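Local structure of ketosynthase (Streptomyces sp. MSC090213JE08, 6KXD) at residues K83-R86 and L87-L90; S124-N127 and V128-L132; I149-S153 and L154-A158. The protein forms part of the ishigamide ketosynthase/chain length factor of a highly reducing type II polyketide synthase, and probably takes part in 3-oxoacyl-[acyl-carrier-protein] synthesis. All coordinates share one frame; numbering follows the deposited sequence.

Contact 1. Residues K83-R86 and L87-L90; sequences KMDR and LTAL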
loop_
_atom_site.group_PDB
_atom_site.type_symbol
_atom_site.label_atom_id
_atom_site.label_comp_id
_atom_site.label_asym_id
_atom_site.label_seq_id
_atom_site.Cartn_x
_atom_site.Cartn_y
_atom_site.Cartn_z
ATOM N N LYS B 83 -19.626 13.242 -4.407
ATOM C CA LYS B 83 -18.237 13.650 -4.219
ATOM C C LYS B 83 -17.284 12.466 -4.432
ATOM O O LYS B 83 -16.066 12.580 -4.207
ATOM C CB LYS B 83 -18.068 14.173 -2.797
ATOM C CG LYS B 83 -18.923 15.380 -2.432
ATOM C CD LYS B 83 -19.071 16.296 -3.595
ATOM C CE LYS B 83 -19.261 17.761 -3.244
ATOM N NZ LYS B 83 -18.910 18.580 -4.433
ATOM N N MET B 84 -17.831 11.321 -4.833
ATOM C CA MET B 84 -17.053 10.100 -4.961
ATOM C C MET B 84 -16.043 10.240 -6.094
ATOM O O MET B 84 -16.364 10.651 -7.207
ATOM C CB MET B 84 -17.938 8.892 -5.259
ATOM C CG MET B 84 -17.142 7.621 -5.473
ATOM S SD MET B 84 -18.182 6.195 -5.689
ATOM C CE MET B 84 -18.979 6.108 -4.087
ATOM N N ASP B 85 -14.815 9.816 -5.808
ATOM C CA ASP B 85 -13.789 9.830 -6.833
ATOM C C ASP B 85 -14.041 8.691 -7.820
ATOM O O ASP B 85 -14.557 7.605 -7.499
ATOM C CB ASP B 85 -12.400 9.718 -6.218
ATOM C CG ASP B 85 -12.252 8.433 -5.431
ATOM O OD1 ASP B 85 -13.044 8.210 -4.499
ATOM O OD2 ASP B 85 -11.363 7.626 -5.796
ATOM N N ARG B 86 -13.598 8.909 -9.045
ATOM C CA ARG B 86 -13.820 8.000 -10.099
ATOM C C ARG B 86 -13.109 6.671 -9.788
ATOM O O ARG B 86 -13.639 5.641 -10.102
ATOM C CB ARG B 86 -13.368 8.652 -11.390
ATOM C CG ARG B 86 -13.645 7.842 -12.636
ATOM C CD ARG B 86 -13.259 8.724 -13.797
ATOM N NE ARG B 86 -13.507 8.089 -15.057
ATOM C CZ ARG B 86 -14.675 8.075 -15.678
ATOM N NH1 ARG B 86 -15.710 8.706 -15.145
ATOM N NH2 ARG B 86 -14.805 7.414 -16.815
ATOM N N LEU B 87 -11.938 6.720 -9.148
ATOM C CA LEU B 87 -11.162 5.532 -8.871
ATOM C C LEU B 87 -12.005 4.597 -8.011
ATOM O O LEU B 87 -12.258 3.428 -8.372
ATOM C CB LEU B 87 -9.857 5.899 -8.172
ATOM C CG LEU B 87 -9.048 4.701 -7.681
ATOM C CD1 LEU B 87 -8.605 3.853 -8.871
ATOM C CD2 LEU B 87 -7.864 5.162 -6.866
ATOM N N THR B 88 -12.542 5.163 -6.934
ATOM C CA THR B 88 -13.383 4.403 -6.056
ATOM C C THR B 88 -14.576 3.875 -6.829
ATOM O O THR B 88 -14.959 2.690 -6.643
ATOM C CB THR B 88 -13.846 5.192 -4.837
ATOM O OG1 THR B 88 -12.743 5.449 -3.970
ATOM C CG2 THR B 88 -14.922 4.450 -4.065
ATOM N N ALA B 89 -15.182 4.726 -7.636
ATOM C CA ALA B 89 -16.381 4.322 -8.372
ATOM C C ALA B 89 -16.069 3.135 -9.272
ATOM O O ALA B 89 -16.832 2.175 -9.340
ATOM C CB ALA B 89 -16.918 5.470 -9.177
ATOM N N LEU B 90 -14.929 3.199 -9.956
ATOM C CA LEU B 90 -14.595 2.102 -10.844
ATOM C C LEU B 90 -14.430 0.793 -10.081
ATOM O O LEU B 90 -14.835 -0.285 -10.574
ATOM C CB LEU B 90 -13.289 2.428 -11.545
ATOM C CG LEU B 90 -13.402 3.533 -12.583
ATOM C CD1 LEU B 90 -11.999 3.986 -12.905
ATOM C CD2 LEU B 90 -14.151 3.085 -13.806
#

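Contact 2. Residues S124-N127 and V128-L132; sequences SLEN and VTDFL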
loop_
_atom_site.group_PDB
_atom_site.type_symbol
_atom_site.label_atom_id
_atom_site.label_comp_id
_atom_site.label_asym_id
_atom_site.label_seq_id
_atom_site.Cartn_x
_atom_site.Cartn_y
_atom_site.Cartn_z
ATOM N N SER B 124 -6.539 8.664 -6.293
ATOM C CA SER B 124 -7.225 9.632 -7.103
ATOM C C SER B 124 -6.366 10.891 -7.114
ATOM O O SER B 124 -6.365 11.666 -6.161
ATOM C CB SER B 124 -8.592 9.983 -6.602
ATOM O OG SER B 124 -9.138 10.991 -7.439
ATOM N N LEU B 125 -5.577 11.058 -8.164
ATOM C CA LEU B 125 -4.863 12.323 -8.279
ATOM C C LEU B 125 -5.852 13.460 -8.546
ATOM O O LEU B 125 -5.531 14.589 -8.259
ATOM C CB LEU B 125 -3.841 12.237 -9.397
ATOM C CG LEU B 125 -2.691 11.319 -9.054
ATOM C CD1 LEU B 125 -1.961 10.854 -10.327
ATOM C CD2 LEU B 125 -1.771 11.991 -8.056
ATOM N N GLU B 126 -7.027 13.155 -9.089
ATOM C CA GLU B 126 -8.048 14.182 -9.253
ATOM C C GLU B 126 -8.454 14.730 -7.873
ATOM O O GLU B 126 -8.563 15.958 -7.681
ATOM C CB GLU B 126 -9.274 13.664 -9.982
ATOM C CG GLU B 126 -10.367 14.722 -10.131
ATOM C CD GLU B 126 -11.552 14.274 -10.955
ATOM O OE1 GLU B 126 -11.772 13.060 -11.073
ATOM O OE2 GLU B 126 -12.256 15.146 -11.471
ATOM N N ASN B 127 -8.656 13.840 -6.898
ATOM C CA ASN B 127 -9.086 14.249 -5.588
ATOM C C ASN B 127 -8.013 15.143 -4.938
ATOM O O ASN B 127 -8.316 16.256 -4.426
ATOM C CB ASN B 127 -9.435 13.038 -4.721
ATOM C CG ASN B 127 -9.868 13.417 -3.338
ATOM O OD1 ASN B 127 -9.050 13.861 -2.563
ATOM N ND2 ASN B 127 -11.140 13.219 -3.028
ATOM N N VAL B 128 -6.760 14.680 -4.961
ATOM C CA VAL B 128 -5.732 15.281 -4.186
ATOM C C VAL B 128 -5.372 16.638 -4.815
ATOM O O VAL B 128 -5.086 17.569 -4.076
ATOM C CB VAL B 128 -4.508 14.374 -4.039
ATOM C CG1 VAL B 128 -3.809 14.165 -5.362
ATOM C CG2 VAL B 128 -3.539 14.933 -3.008
ATOM N N THR B 129 -5.377 16.705 -6.133
ATOM C CA THR B 129 -5.021 17.924 -6.855
ATOM C C THR B 129 -6.155 18.945 -6.758
ATOM O O THR B 129 -5.915 20.118 -6.679
ATOM C CB THR B 129 -4.668 17.719 -8.330
ATOM O OG1 THR B 129 -5.726 17.160 -9.103
ATOM C CG2 THR B 129 -3.400 16.904 -8.478
ATOM N N ASP B 130 -7.400 18.476 -6.744
ATOM C CA ASP B 130 -8.527 19.387 -6.515
ATOM C C ASP B 130 -8.425 19.964 -5.102
ATOM O O ASP B 130 -8.609 21.160 -4.923
ATOM C CB ASP B 130 -9.879 18.725 -6.771
ATOM C CG ASP B 130 -10.247 18.521 -8.225
ATOM O OD1 ASP B 130 -9.532 19.022 -9.134
ATOM O OD2 ASP B 130 -11.254 17.818 -8.440
ATOM N N PHE B 131 -8.138 19.117 -4.106
ATOM C CA PHE B 131 -7.990 19.494 -2.735
ATOM C C PHE B 131 -6.889 20.553 -2.644
ATOM O O PHE B 131 -7.042 21.621 -2.041
ATOM C CB PHE B 131 -7.669 18.280 -1.877
ATOM C CG PHE B 131 -7.328 18.531 -0.433
ATOM C CD1 PHE B 131 -6.066 18.930 -0.032
ATOM C CD2 PHE B 131 -8.280 18.315 0.551
ATOM C CE1 PHE B 131 -5.772 19.130 1.306
ATOM C CE2 PHE B 131 -7.969 18.476 1.891
ATOM C CZ PHE B 131 -6.726 18.895 2.272
ATOM N N LEU B 132 -5.757 20.263 -3.273
ATOM C CA LEU B 132 -4.645 21.215 -3.157
ATOM C C LEU B 132 -4.945 22.497 -3.936
ATOM O O LEU B 132 -4.578 23.597 -3.456
ATOM C CB LEU B 132 -3.354 20.541 -3.610
ATOM C CG LEU B 132 -2.805 19.527 -2.613
ATOM C CD1 LEU B 132 -1.683 18.730 -3.240
ATOM C CD2 LEU B 132 -2.312 20.189 -1.346
#

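Contact 3. Residues I149-S153 and L154-A158; sequences IPFGS and LNHAA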
loop_
_atom_site.group_PDB
_atom_site.type_symbol
_atom_site.label_atom_id
_atom_site.label_comp_id
_atom_site.label_asym_id
_atom_site.label_seq_id
_atom_site.Cartn_x
_atom_site.Cartn_y
_atom_site.Cartn_z
ATOM N N ILE B 149 -12.962 14.775 1.164
ATOM C CA ILE B 149 -11.817 14.330 1.951
ATOM C C ILE B 149 -11.822 12.813 2.178
ATOM O O ILE B 149 -10.806 12.155 2.012
ATOM C CB ILE B 149 -11.747 15.129 3.275
ATOM C CG1 ILE B 149 -11.296 16.572 3.015
ATOM C CG2 ILE B 149 -10.861 14.438 4.288
ATOM C CD1 ILE B 149 -11.130 17.400 4.275
ATOM N N PRO B 150 -12.941 12.176 2.572
ATOM C CA PRO B 150 -12.923 10.726 2.793
ATOM C C PRO B 150 -12.334 9.990 1.563
ATOM O O PRO B 150 -11.379 9.125 1.649
ATOM C CB PRO B 150 -14.401 10.415 3.089
ATOM C CG PRO B 150 -14.991 11.724 3.584
ATOM C CD PRO B 150 -14.236 12.812 2.844
ATOM N N PHE B 151 -12.730 10.461 0.386
ATOM C CA PHE B 151 -12.427 9.809 -0.859
ATOM C C PHE B 151 -10.934 9.887 -1.198
ATOM O O PHE B 151 -10.475 9.123 -2.010
ATOM C CB PHE B 151 -13.295 10.397 -1.973
ATOM C CG PHE B 151 -14.759 10.160 -1.736
ATOM C CD1 PHE B 151 -15.317 8.910 -1.965
ATOM C CD2 PHE B 151 -15.584 11.177 -1.279
ATOM C CE1 PHE B 151 -16.667 8.683 -1.736
ATOM C CE2 PHE B 151 -16.936 10.948 -1.064
ATOM C CZ PHE B 151 -17.479 9.701 -1.289
ATOM N N GLY B 152 -10.194 10.809 -0.575
ATOM C CA GLY B 152 -8.825 11.109 -0.929
ATOM C C GLY B 152 -7.853 10.016 -0.500
ATOM O O GLY B 152 -6.803 9.823 -1.117
ATOM N N SER B 153 -8.206 9.273 0.539
ATOM C CA SER B 153 -7.283 8.306 1.106
ATOM C C SER B 153 -6.871 7.315 0.005
ATOM O O SER B 153 -7.693 6.889 -0.782
ATOM C CB SER B 153 -7.935 7.611 2.243
ATOM O OG SER B 153 -6.960 6.991 3.043
ATOM N N LEU B 154 -5.602 6.942 -0.050
ATOM C CA LEU B 154 -5.186 5.998 -1.084
ATOM C C LEU B 154 -5.929 4.652 -0.939
ATOM O O LEU B 154 -6.099 3.980 -1.922
ATOM C CB LEU B 154 -3.662 5.823 -1.046
ATOM C CG LEU B 154 -2.828 7.079 -1.372
ATOM C CD1 LEU B 154 -1.335 6.770 -1.273
ATOM C CD2 LEU B 154 -3.157 7.605 -2.778
ATOM N N ASN B 155 -6.287 4.268 0.277
ATOM C CA ASN B 155 -6.911 3.022 0.554
ATOM C C ASN B 155 -8.427 3.149 0.456
ATOM O O ASN B 155 -9.130 2.214 0.789
ATOM C CB ASN B 155 -6.470 2.452 1.893
ATOM C CG ASN B 155 -6.832 3.311 3.083
ATOM O OD1 ASN B 155 -7.260 4.471 2.898
ATOM N ND2 ASN B 155 -6.603 2.774 4.265
ATOM N N HIS B 156 -8.940 4.290 0.006
ATOM C CA HIS B 156 -10.366 4.494 0.050
ATOM C C HIS B 156 -11.124 3.506 -0.849
ATOM O O HIS B 156 -12.168 3.019 -0.420
ATOM C CB HIS B 156 -10.785 5.888 -0.354
ATOM C CG HIS B 156 -12.250 6.051 -0.179
ATOM N ND1 HIS B 156 -13.142 5.919 -1.227
ATOM C CD2 HIS B 156 -12.990 6.248 0.941
ATOM C CE1 HIS B 156 -14.382 6.089 -0.744
ATOM N NE2 HIS B 156 -14.310 6.306 0.541
ATOM N N ALA B 157 -10.651 3.252 -2.073
ATOM C CA ALA B 157 -11.378 2.314 -2.959
ATOM C C ALA B 157 -11.508 0.929 -2.300
ATOM O O ALA B 157 -12.619 0.326 -2.288
ATOM C CB ALA B 157 -10.750 2.243 -4.341
ATOM N N ALA B 158 -10.429 0.408 -1.685
ATOM C CA ALA B 158 -10.445 -0.900 -1.108
ATOM C C ALA B 158 -11.424 -0.915 0.082
ATOM O O ALA B 158 -12.197 -1.841 0.236
ATOM C CB ALA B 158 -9.041 -1.322 -0.742
#

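Contact 1. Residues K83-R86 and L87-L90
L87 sets its CB 3.3 Å from OD2 of D85. Its CG stands anti to the backbone N (chi1 173°), and this carries the end of the side chain away from K83-R86. The L87 backbone N is bonded to E207 instead.

T88 is gripped twice by the D85 carboxylate. Its backbone N gives a hydrogen bond of 3.0 Å to D85 OD2 and meets that oxygen from above the carboxylate plane. Its hydroxyl OG1 donates to D85 OD1 at 2.8 Å, on the syn lone pair. The two side chains cross at about a right angle. OG1 also bonds to ND1 of H156 on helix 156-165. On the methyl branch of T88, CG2 packs on M84 SD at 4.0 Å.

A89 N gives a hydrogen bond to O of D85 at 2.9 Å. A89 CB lies 3.8 Å from M84 SD. The M84 chain is extended as far as SD and bends only at chi3. I72 and L76 of helix 72-76 touch both M84 and A89.

L90 N bonds to R86 O at 2.8 Å, and L90 CG rests 3.3 Å from the same oxygen. The R86 side chain runs extended to a salt bridge with E231.

D85 is thus the N-cap of helix 86-99. With D85 replaced by an alanine, the T88 backbone N-H would probably lose its capping acceptor, and T88 OG1 would keep H156 but lose its carboxylate partner. The cap places a carboxylate at the N-terminal end of the helix, where the helix dipole is likely to favour negative charge. Both carboxylate oxygens are used in this buried spot, and T88 passes the polar link on to H156.

Contact 2. Residues S124-N127 and V128-L132
The carboxylates of E126 and D130 stand one turn apart, with their planes at 69° to each other. E126 OE2 and D130 OD2 come within 4.2 Å, a pair of like charges. The D130 group also leans over the helix backbone, where its CG is 3.1 Å from O of E126. A salt bridge from D130 OD2 to R148 probably eases the repulsion. The N127 amide sets OD1 beside the V128 backbone, while its ND2 bonds to O of R148. The F131 ring leads away; F131 CB lies 3.3 Å from O of N127, which accepts from F131 N.

T129 OG1 sits between its own backbone N and carbonyl carbon (chi1 60°), which turns it back onto O of L125 at 2.7 Å. T129 N reaches that oxygen from the opposite face of its plane. L125 CD2 and V128 CG1 lie side by side, 4.0 Å apart. S124 is the N-cap: its OG accepts from N127 N at 2.9 Å and also bonds to E207.

T129 packs on helix 210-219, and N127 and F131 on helix 149-152. L125, V128, F131 and L132 meet the partner subunit, so helix 125-137 lies at the dimer interface.

Contact 3. Residues I149-S153 and L154-A158
The backbone makes a type I beta turn from S153 to H156, closed by a hydrogen bond of 3.0 Å from H156 N to O of S153.

F151 and H156 carry the side-chain contact. They lie side by side and point the same way. The edge of the F151 ring is turned toward the face of H156, an offset edge-to-face pair with centroids 4.9 Å apart and planes at 67°. The nearest atoms are F151 CD1 and H156 CE1, at 3.2 Å. F151 adds a CH-pi contact: its CA lies over the face of the imidazole, 3.9 Å from the ring centroid. Near the imidazole, P150 O comes to 3.4 Å from H156 CD2. H156 holds CG anti to its backbone N (chi1 -176°), which sends the ring back toward P150 and F151, with ND1 held by T88.

S153 and N155 make a short bridge along the turn. S153 OG donates to N155 OD1 at 2.5 Å, tilted somewhat from the amide plane. N155 is the N-cap residue of helix 156-165 but gives it no capping bond. Its ND2 makes weak hydrogen bonds to F395 O and N398 OD1 of the partner subunit.

The turn is a tight helix-to-helix link in a protein of the thiolase clan. It joins the short, weakly bonded helix 149-152 to helix 156-165, which packs on strands 114-119 and 171-174. S153, L154 and N155 touch the partner subunit, which places this turn at the dimer interface.

How the contacts relate
The contacts follow in series along the chain, from contact 1 through contact 2 to contact 3, all in the N-terminal beta-ketoacyl synthase region. They cluster on one side of the chain's centre. The centres of contacts 1 and 3 are about 9 Å apart. Those of contacts 2 and 3 are about 11 Å apart, and those of contacts 1 and 2 about 12 Å. F151 of contact 3 is the hub: it packs on K83, M84 and D85 and on N127. D85 meets S124, which brings together the starts of helices 86-99 and 125-137. E207 bonds to both L87 and S124. Contacts 2 and 3 touch the partner subunit, whereas no other chain of the assembly touches contact 1.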